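Hypothetical protein (Parabacteroides merdae, PDB 4OO3) is probably an NAD(P)-dependent oxidoreductase with an N-terminal Rossmann-fold domain, though its substrate and reaction are not established. Local coordinates at residues H189-L194 / W205-N210; V217-H222 / V303-T308. One frame throughout, in Å; residues are numbered along the deposited sequence.

Interaction 1 of 2, residues H189-L194 / W205-N210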
ATOM      1  N   HIS A 189      -3.369  -2.893 -12.532  1.00 36.37           N
ATOM      2  CA  HIS A 189      -4.523  -2.241 -11.918  1.00 35.59           C
ATOM      3  C   HIS A 189      -5.279  -1.440 -12.961  1.00 35.85           C
ATOM      4  O   HIS A 189      -4.791  -1.247 -14.065  1.00 36.12           O
ATOM      5  CB  HIS A 189      -4.066  -1.320 -10.790  1.00 34.80           C
ATOM      6  CG  HIS A 189      -3.471  -2.054  -9.632  1.00 34.49           C
ATOM      7  ND1 HIS A 189      -4.239  -2.745  -8.720  1.00 34.49           N
ATOM      8  CD2 HIS A 189      -2.184  -2.226  -9.248  1.00 34.90           C
ATOM      9  CE1 HIS A 189      -3.451  -3.307  -7.821  1.00 33.95           C
ATOM     10  NE2 HIS A 189      -2.199  -3.007  -8.118  1.00 33.20           N
ATOM     11  N   HIS A 190      -6.473  -0.974 -12.602  1.00 37.91           N
ATOM     12  CA  HIS A 190      -7.342  -0.273 -13.544  1.00 39.40           C
ATOM     13  C   HIS A 190      -7.919   1.020 -12.971  1.00 39.21           C
ATOM     14  O   HIS A 190      -8.330   1.067 -11.818  1.00 37.74           O
ATOM     15  CB  HIS A 190      -8.436  -1.215 -14.039  1.00 40.60           C
ATOM     16  CG  HIS A 190      -7.896  -2.379 -14.806  1.00 41.55           C
ATOM     17  ND1 HIS A 190      -7.488  -3.546 -14.196  1.00 40.42           N
ATOM     18  CD2 HIS A 190      -7.641  -2.536 -16.126  1.00 42.48           C
ATOM     19  CE1 HIS A 190      -7.030  -4.380 -15.112  1.00 40.98           C
ATOM     20  NE2 HIS A 190      -7.108  -3.791 -16.291  1.00 41.64           N
ATOM     21  N   LEU A 191      -7.928   2.071 -13.793  1.00 40.63           N
ATOM     22  CA  LEU A 191      -8.298   3.413 -13.337  1.00 39.67           C
ATOM     23  C   LEU A 191      -9.797   3.516 -13.123  1.00 42.29           C
ATOM     24  O   LEU A 191     -10.246   4.123 -12.149  1.00 50.11           O
ATOM     25  CB  LEU A 191      -7.844   4.473 -14.345  1.00 39.66           C
ATOM     26  CG  LEU A 191      -6.336   4.560 -14.608  1.00 38.19           C
ATOM     27  CD1 LEU A 191      -6.054   5.173 -15.969  1.00 38.72           C
ATOM     28  CD2 LEU A 191      -5.634   5.339 -13.510  1.00 37.46           C
ATOM     29  N   PHE A 192     -10.560   2.909 -14.024  1.00 46.72           N
ATOM     30  CA  PHE A 192     -12.015   2.978 -13.995  1.00 52.64           C
ATOM     31  C   PHE A 192     -12.640   1.611 -13.720  1.00 55.52           C
ATOM     32  O   PHE A 192     -12.395   0.646 -14.450  1.00 54.22           O
ATOM     33  CB  PHE A 192     -12.545   3.520 -15.326  1.00 53.73           C
ATOM     34  CG  PHE A 192     -14.035   3.684 -15.351  1.00 56.28           C
ATOM     35  CD1 PHE A 192     -14.655   4.569 -14.483  1.00 56.07           C
ATOM     36  CD2 PHE A 192     -14.819   2.941 -16.221  1.00 59.27           C
ATOM     37  CE1 PHE A 192     -16.029   4.723 -14.487  1.00 58.70           C
ATOM     38  CE2 PHE A 192     -16.197   3.092 -16.233  1.00 60.83           C
ATOM     39  CZ  PHE A 192     -16.804   3.986 -15.366  1.00 61.29           C
ATOM     40  N   LYS A 193     -13.463   1.548 -12.674  1.00 61.70           N
ATOM     41  CA  LYS A 193     -14.189   0.332 -12.319  1.00 68.92           C
ATOM     42  C   LYS A 193     -15.616   0.675 -11.879  1.00 80.46           C
ATOM     43  O   LYS A 193     -15.868   1.780 -11.387  1.00 82.28           O
ATOM     44  CB  LYS A 193     -13.449  -0.411 -11.204  1.00 61.38           C
ATOM     45  N   LEU A 194     -16.541  -0.268 -12.075  1.00 91.00           N
ATOM     46  CA  LEU A 194     -17.931  -0.128 -11.609  1.00 94.20           C
ATOM     47  C   LEU A 194     -18.121  -0.764 -10.227  1.00 99.02           C
ATOM     48  O   LEU A 194     -17.459  -1.748  -9.892  1.00102.33           O
ATOM     49  CB  LEU A 194     -18.916  -0.772 -12.600  1.00 96.89           C
ATOM     50  CG  LEU A 194     -19.325  -0.005 -13.865  1.00 94.09           C
ATOM     51  CD1 LEU A 194     -19.723   1.432 -13.544  1.00 93.99           C
ATOM     52  CD2 LEU A 194     -18.221  -0.042 -14.910  1.00 90.68           C
ATOM     53  N   TRP A 205      -6.855  15.490 -10.209  1.00 37.16           N
ATOM     54  CA  TRP A 205      -5.401  15.516  -9.995  1.00 35.28           C
ATOM     55  C   TRP A 205      -4.790  14.128  -9.846  1.00 34.15           C
ATOM     56  O   TRP A 205      -3.560  14.005  -9.810  1.00 32.71           O
ATOM     57  CB  TRP A 205      -5.011  16.393  -8.792  1.00 34.87           C
ATOM     58  CG  TRP A 205      -5.832  16.151  -7.577  1.00 35.32           C
ATOM     59  CD1 TRP A 205      -6.908  16.882  -7.160  1.00 34.58           C
ATOM     60  CD2 TRP A 205      -5.668  15.097  -6.623  1.00 34.73           C
ATOM     61  NE1 TRP A 205      -7.418  16.352  -6.009  1.00 35.14           N
ATOM     62  CE2 TRP A 205      -6.675  15.256  -5.653  1.00 34.59           C
ATOM     63  CE3 TRP A 205      -4.763  14.036  -6.488  1.00 35.25           C
ATOM     64  CZ2 TRP A 205      -6.806  14.395  -4.565  1.00 34.41           C
ATOM     65  CZ3 TRP A 205      -4.894  13.180  -5.403  1.00 32.92           C
ATOM     66  CH2 TRP A 205      -5.909  13.364  -4.461  1.00 34.08           C
ATOM     67  N   TYR A 206      -5.628  13.091  -9.746  1.00 32.20           N
ATOM     68  CA  TYR A 206      -5.132  11.719  -9.690  1.00 31.47           C
ATOM     69  C   TYR A 206      -4.302  11.389 -10.932  1.00 31.14           C
ATOM     70  O   TYR A 206      -3.340  10.636 -10.860  1.00 32.11           O
ATOM     71  CB  TYR A 206      -6.280  10.712  -9.551  1.00 31.39           C
ATOM     72  CG  TYR A 206      -5.795   9.281  -9.405  1.00 31.42           C
ATOM     73  CD1 TYR A 206      -5.457   8.766  -8.156  1.00 32.25           C
ATOM     74  CD2 TYR A 206      -5.655   8.449 -10.514  1.00 31.44           C
ATOM     75  CE1 TYR A 206      -4.999   7.462  -8.011  1.00 30.28           C
ATOM     76  CE2 TYR A 206      -5.201   7.141 -10.378  1.00 31.53           C
ATOM     77  CZ  TYR A 206      -4.875   6.655  -9.125  1.00 31.88           C
ATOM     78  OH  TYR A 206      -4.418   5.366  -8.979  1.00 34.37           O
ATOM     79  N   LEU A 207      -4.680  11.959 -12.065  1.00 32.04           N
ATOM     80  CA  LEU A 207      -3.991  11.708 -13.322  1.00 33.05           C
ATOM     81  C   LEU A 207      -2.831  12.685 -13.572  1.00 33.68           C
ATOM     82  O   LEU A 207      -2.160  12.606 -14.605  1.00 35.03           O
ATOM     83  CB  LEU A 207      -5.011  11.748 -14.461  1.00 32.96           C
ATOM     84  CG  LEU A 207      -6.093  10.666 -14.347  1.00 31.76           C
ATOM     85  CD1 LEU A 207      -7.162  10.855 -15.409  1.00 33.38           C
ATOM     86  CD2 LEU A 207      -5.492   9.277 -14.473  1.00 30.80           C
ATOM     87  N   ASP A 208      -2.605  13.601 -12.628  1.00 32.76           N
ATOM     88  CA  ASP A 208      -1.433  14.476 -12.637  1.00 33.61           C
ATOM     89  C   ASP A 208      -0.361  13.838 -11.757  1.00 33.29           C
ATOM     90  O   ASP A 208      -0.474  13.828 -10.525  1.00 31.58           O
ATOM     91  CB  ASP A 208      -1.802  15.868 -12.112  1.00 34.79           C
ATOM     92  CG  ASP A 208      -0.643  16.866 -12.178  1.00 36.14           C
ATOM     93  OD1 ASP A 208       0.468  16.519 -12.642  1.00 36.53           O
ATOM     94  OD2 ASP A 208      -0.856  18.018 -11.751  1.00 37.18           O
ATOM     95  N   VAL A 209       0.682  13.307 -12.392  1.00 33.86           N
ATOM     96  CA  VAL A 209       1.747  12.600 -11.671  1.00 34.15           C
ATOM     97  C   VAL A 209       2.544  13.497 -10.720  1.00 34.64           C
ATOM     98  O   VAL A 209       3.269  12.989  -9.869  1.00 34.52           O
ATOM     99  CB  VAL A 209       2.727  11.865 -12.626  1.00 36.29           C
ATOM    100  CG1 VAL A 209       1.987  10.811 -13.445  1.00 36.66           C
ATOM    101  CG2 VAL A 209       3.489  12.837 -13.530  1.00 34.87           C
ATOM    102  N   ASN A 210       2.418  14.817 -10.861  1.00 34.87           N
ATOM    103  CA  ASN A 210       3.031  15.744  -9.905  1.00 36.11           C
ATOM    104  C   ASN A 210       2.282  15.788  -8.571  1.00 34.35           C
ATOM    105  O   ASN A 210       2.833  16.173  -7.547  1.00 33.28           O
ATOM    106  CB  ASN A 210       3.105  17.157 -10.488  1.00 38.77           C
ATOM    107  CG  ASN A 210       4.048  17.261 -11.678  1.00 40.52           C
ATOM    108  OD1 ASN A 210       3.743  17.927 -12.661  1.00 43.17           O
ATOM    109  ND2 ASN A 210       5.197  16.612 -11.589  1.00 41.00           N
TER
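Leu-191 meets Tyr-206 and Leu-207 through one methyl group, CD2. That methyl comes to the edge of the Tyr-206 ring, in its plane, with Leu-191 CD2 3.6 Å from Tyr-206 CE2. Leu-207 joins more loosely, its own CD2 4.1 Å from Leu-191 CD2. The Tyr-206 side chain leaves the backbone toward Leu-191. Its CG lies anti to the backbone N (chi1 -176°), which carries the ring out to the methyl. The contact joins the chain following His-190 to the 3-10 segment 205-207, within the putative C-terminal domain.

The turn is closed by Asp-208 N bonding Trp-205 O at 3.0 Å. Asp-208 is then the N-cap of the next short helix. Asn-210 N reaches Asp-208 OD1 at 3.1 Å, from above the carboxylate plane, and the same oxygen has a salt bridge to Lys-275. Arg-202 ties the two sides further: it bonds Leu-191 O and makes a cation-pi contact with Tyr-206. Helix 257-264 supplies Phe-260 and Thr-264 next to Leu-207.

Between the two segments the contact is purely apolar and small, 99 Å² in all. Among the partners named, the hydrogen bond and cation-pi contact of Arg-202 are the polar links between its two sides.

Interaction 2 of 2, residues V217-H222 / V303-T308; sequences VDVTTH and VIWNYT
Helix 220-231 packs its N-terminal end on strand 297-306 of the large mixed sheet. Val-219 is the centre of the contact. Its two methyls go to different residues. CG1, anti to the backbone N (chi1 165°), goes to Val-303, with Val-219 CG1 3.7 Å from Val-303 CG2. CG2, anti to the carbonyl carbon, goes to Trp-305. Val-219 CG2 lies 3.7 Å from Trp-305 CZ2, at the edge of the indole and near its plane. The same methyl is also near the indole nitrogen. Val-303 CG2 has a second neighbour, Thr-220 CG2, also at 3.7 Å. It thus sits against both Val-219 and Thr-220.

Both segments belong to the putative oxidoreductase C-terminal domain, consistent with the open sheet with helices packed on one face known from related Rossmann-type oxidoreductases. Val-303 and Trp-305 are two apart on the strand, and both point toward 217-222. His-189, on the neighbouring strand 183-190, touches Val-219 and meets the Trp-305 ring.

One water adds a polar bridge beside the methyls. It accepts from Val-219 N and from Trp-305 NE1, each at 3.0 Å from the water oxygen. Both N-H groups are satisfied by that single oxygen. Thr-221 N bonds Asp-218 O at 3.1 Å. Thr-220 turns its hydroxyl to Ile-216 O, and its methyl is the part that meets the strand. Asp-218 has its polar partners elsewhere: OD1 forms a salt bridge with Lys-119, which lies in the part of the chain assigned to the Rossmann family, and OD2 accepts from Gln-212.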
ATOM      1  N   VAL A 217       6.310   5.122  -8.188  1.00 29.01           N
ATOM      2  CA  VAL A 217       6.493   5.451  -6.759  1.00 27.93           C
ATOM      3  C   VAL A 217       5.236   5.221  -5.910  1.00 27.73           C
ATOM      4  O   VAL A 217       5.268   5.394  -4.694  1.00 26.69           O
ATOM      5  CB  VAL A 217       6.979   6.915  -6.556  1.00 27.60           C
ATOM      6  CG1 VAL A 217       8.154   7.225  -7.475  1.00 28.71           C
ATOM      7  CG2 VAL A 217       5.855   7.928  -6.763  1.00 27.60           C
ATOM      8  N   ASP A 218       4.148   4.817  -6.556  1.00 28.57           N
ATOM      9  CA  ASP A 218       2.834   4.765  -5.924  1.00 28.20           C
ATOM     10  C   ASP A 218       2.517   3.328  -5.468  1.00 26.52           C
ATOM     11  O   ASP A 218       2.853   2.953  -4.354  1.00 25.09           O
ATOM     12  CB  ASP A 218       1.797   5.344  -6.897  1.00 30.92           C
ATOM     13  CG  ASP A 218       0.395   5.392  -6.321  1.00 34.56           C
ATOM     14  OD1 ASP A 218       0.258   5.210  -5.090  1.00 31.86           O
ATOM     15  OD2 ASP A 218      -0.563   5.631  -7.107  1.00 33.28           O
ATOM     16  N   VAL A 219       1.910   2.515  -6.323  1.00 28.43           N
ATOM     17  CA  VAL A 219       1.557   1.139  -5.948  1.00 27.68           C
ATOM     18  C   VAL A 219       2.803   0.300  -5.671  1.00 28.00           C
ATOM     19  O   VAL A 219       2.727  -0.647  -4.902  1.00 26.93           O
ATOM     20  CB  VAL A 219       0.658   0.476  -7.028  1.00 28.86           C
ATOM     21  CG1 VAL A 219       0.574  -1.043  -6.879  1.00 28.59           C
ATOM     22  CG2 VAL A 219      -0.733   1.077  -6.977  1.00 28.43           C
ATOM     23  N   THR A 220       3.943   0.653  -6.281  1.00 28.82           N
ATOM     24  CA  THR A 220       5.215  -0.051  -6.027  1.00 27.17           C
ATOM     25  C   THR A 220       5.585  -0.036  -4.542  1.00 27.70           C
ATOM     26  O   THR A 220       6.289  -0.924  -4.052  1.00 28.80           O
ATOM     27  CB  THR A 220       6.403   0.590  -6.777  1.00 27.18           C
ATOM     28  OG1 THR A 220       6.477   1.982  -6.443  1.00 28.47           O
ATOM     29  CG2 THR A 220       6.265   0.429  -8.290  1.00 27.67           C
ATOM     30  N   THR A 221       5.157   1.004  -3.842  1.00 27.58           N
ATOM     31  CA  THR A 221       5.327   1.076  -2.393  1.00 28.56           C
ATOM     32  C   THR A 221       4.892  -0.247  -1.755  1.00 27.49           C
ATOM     33  O   THR A 221       5.669  -0.873  -1.048  1.00 26.69           O
ATOM     34  CB  THR A 221       4.539   2.271  -1.825  1.00 29.72           C
ATOM     35  OG1 THR A 221       5.093   3.479  -2.355  1.00 31.89           O
ATOM     36  CG2 THR A 221       4.607   2.335  -0.306  1.00 34.64           C
ATOM     37  N   HIS A 222       3.667  -0.682  -2.047  1.00 28.49           N
ATOM     38  CA  HIS A 222       3.169  -1.973  -1.558  1.00 28.60           C
ATOM     39  C   HIS A 222       4.092  -3.133  -1.935  1.00 28.98           C
ATOM     40  O   HIS A 222       4.354  -4.012  -1.110  1.00 25.78           O
ATOM     41  CB  HIS A 222       1.787  -2.288  -2.127  1.00 27.73           C
ATOM     42  CG  HIS A 222       0.702  -1.375  -1.657  1.00 28.48           C
ATOM     43  ND1 HIS A 222       0.500  -1.075  -0.327  1.00 29.70           N
ATOM     44  CD2 HIS A 222      -0.264  -0.718  -2.342  1.00 30.71           C
ATOM     45  CE1 HIS A 222      -0.536  -0.263  -0.212  1.00 30.95           C
ATOM     46  NE2 HIS A 222      -1.017  -0.030  -1.421  1.00 32.81           N
ATOM     47  N   VAL A 303       4.311  -2.328 -12.021  1.00 35.29           N
ATOM     48  CA  VAL A 303       2.929  -1.877 -11.899  1.00 36.25           C
ATOM     49  C   VAL A 303       2.459  -1.288 -13.224  1.00 36.70           C
ATOM     50  O   VAL A 303       3.113  -0.414 -13.782  1.00 37.60           O
ATOM     51  CB  VAL A 303       2.759  -0.810 -10.797  1.00 37.67           C
ATOM     52  CG1 VAL A 303       1.312  -0.336 -10.746  1.00 39.63           C
ATOM     53  CG2 VAL A 303       3.178  -1.359  -9.435  1.00 37.16           C
ATOM     54  N   ILE A 304       1.327  -1.786 -13.714  1.00 36.10           N
ATOM     55  CA  ILE A 304       0.659  -1.230 -14.875  1.00 36.17           C
ATOM     56  C   ILE A 304      -0.745  -0.763 -14.473  1.00 35.43           C
ATOM     57  O   ILE A 304      -1.464  -1.464 -13.763  1.00 33.72           O
ATOM     58  CB  ILE A 304       0.573  -2.261 -16.020  1.00 38.45           C
ATOM     59  CG1 ILE A 304       1.983  -2.560 -16.551  1.00 39.30           C
ATOM     60  CG2 ILE A 304      -0.344  -1.755 -17.132  1.00 39.35           C
ATOM     61  CD1 ILE A 304       2.058  -3.620 -17.629  1.00 40.95           C
ATOM     62  N   TRP A 305      -1.110   0.431 -14.930  1.00 34.08           N
ATOM     63  CA  TRP A 305      -2.452   0.960 -14.780  1.00 32.00           C
ATOM     64  C   TRP A 305      -3.090   1.100 -16.155  1.00 34.94           C
ATOM     65  O   TRP A 305      -2.729   1.981 -16.940  1.00 34.94           O
ATOM     66  CB  TRP A 305      -2.418   2.320 -14.074  1.00 32.31           C
ATOM     67  CG  TRP A 305      -2.301   2.220 -12.573  1.00 29.97           C
ATOM     68  CD1 TRP A 305      -1.155   2.171 -11.840  1.00 30.27           C
ATOM     69  CD2 TRP A 305      -3.378   2.150 -11.638  1.00 30.14           C
ATOM     70  NE1 TRP A 305      -1.449   2.075 -10.500  1.00 30.93           N
ATOM     71  CE2 TRP A 305      -2.810   2.056 -10.351  1.00 30.12           C
ATOM     72  CE3 TRP A 305      -4.773   2.146 -11.763  1.00 30.24           C
ATOM     73  CZ2 TRP A 305      -3.586   1.974  -9.197  1.00 30.16           C
ATOM     74  CZ3 TRP A 305      -5.542   2.058 -10.617  1.00 30.14           C
ATOM     75  CH2 TRP A 305      -4.949   1.975  -9.349  1.00 29.45           C
ATOM     76  N   ASN A 306      -4.026   0.215 -16.460  1.00 35.56           N
ATOM     77  CA  ASN A 306      -4.833   0.369 -17.653  1.00 39.52           C
ATOM     78  C   ASN A 306      -6.114   1.117 -17.300  1.00 37.79           C
ATOM     79  O   ASN A 306      -6.401   1.344 -16.122  1.00 35.65           O
ATOM     80  CB  ASN A 306      -5.113  -0.991 -18.292  1.00 40.21           C
ATOM     81  CG  ASN A 306      -3.869  -1.606 -18.905  1.00 42.70           C
ATOM     82  OD1 ASN A 306      -3.052  -0.914 -19.517  1.00 44.50           O
ATOM     83  ND2 ASN A 306      -3.718  -2.912 -18.746  1.00 43.60           N
ATOM     84  N   TYR A 307      -6.870   1.516 -18.317  1.00 40.40           N
ATOM     85  CA  TYR A 307      -8.078   2.288 -18.083  1.00 42.07           C
ATOM     86  C   TYR A 307      -9.147   1.431 -17.422  1.00 43.38           C
ATOM     87  O   TYR A 307      -9.605   1.729 -16.323  1.00 43.08           O
ATOM     88  CB  TYR A 307      -8.636   2.909 -19.366  1.00 44.28           C
ATOM     89  CG  TYR A 307      -9.879   3.708 -19.059  1.00 47.28           C
ATOM     90  CD1 TYR A 307      -9.797   4.861 -18.285  1.00 47.63           C
ATOM     91  CD2 TYR A 307     -11.136   3.283 -19.474  1.00 51.81           C
ATOM     92  CE1 TYR A 307     -10.922   5.585 -17.957  1.00 50.12           C
ATOM     93  CE2 TYR A 307     -12.270   4.008 -19.154  1.00 54.94           C
ATOM     94  CZ  TYR A 307     -12.152   5.158 -18.394  1.00 55.10           C
ATOM     95  OH  TYR A 307     -13.262   5.892 -18.055  1.00 61.19           O
ATOM     96  N   THR A 308      -9.548   0.367 -18.099  1.00 49.81           N
ATOM     97  CA  THR A 308     -10.566  -0.516 -17.557  1.00 55.00           C
ATOM     98  C   THR A 308     -10.408  -1.899 -18.166  1.00 56.44           C
ATOM     99  O   THR A 308      -9.745  -2.059 -19.191  1.00 56.85           O
ATOM    100  CB  THR A 308     -11.986   0.048 -17.794  1.00 55.78           C
ATOM    101  OG1 THR A 308     -12.900  -0.542 -16.865  1.00 56.39           O
ATOM    102  CG2 THR A 308     -12.458  -0.196 -19.231  1.00 55.16           C
TER
HETATM  103  O   HOH W   1       1.140   2.869  -9.172  1.00 28.49           O

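From the N terminus, the chain passes through the parallel Rossmann sheet before reaching strand 183-190. Interaction 1 closes first, a short loop from 189-194 to 205-210. Helix 209-212 follows, and then helix 220-231 opens interaction 2. That contact closes a much longer loop, through strands 243-255 and 282-294, back to strand 297-306. The two loops follow in series and neither nest nor cross. They meet in space because strands 183-190 and 297-306 are sheet neighbours: His-189 N lies 2.7 Å from Ile-304 O, a probable hydrogen bond. Trp-305 also packs beside Tyr-206. Both contacts thus fasten non-strand segments to the same mixed sheet.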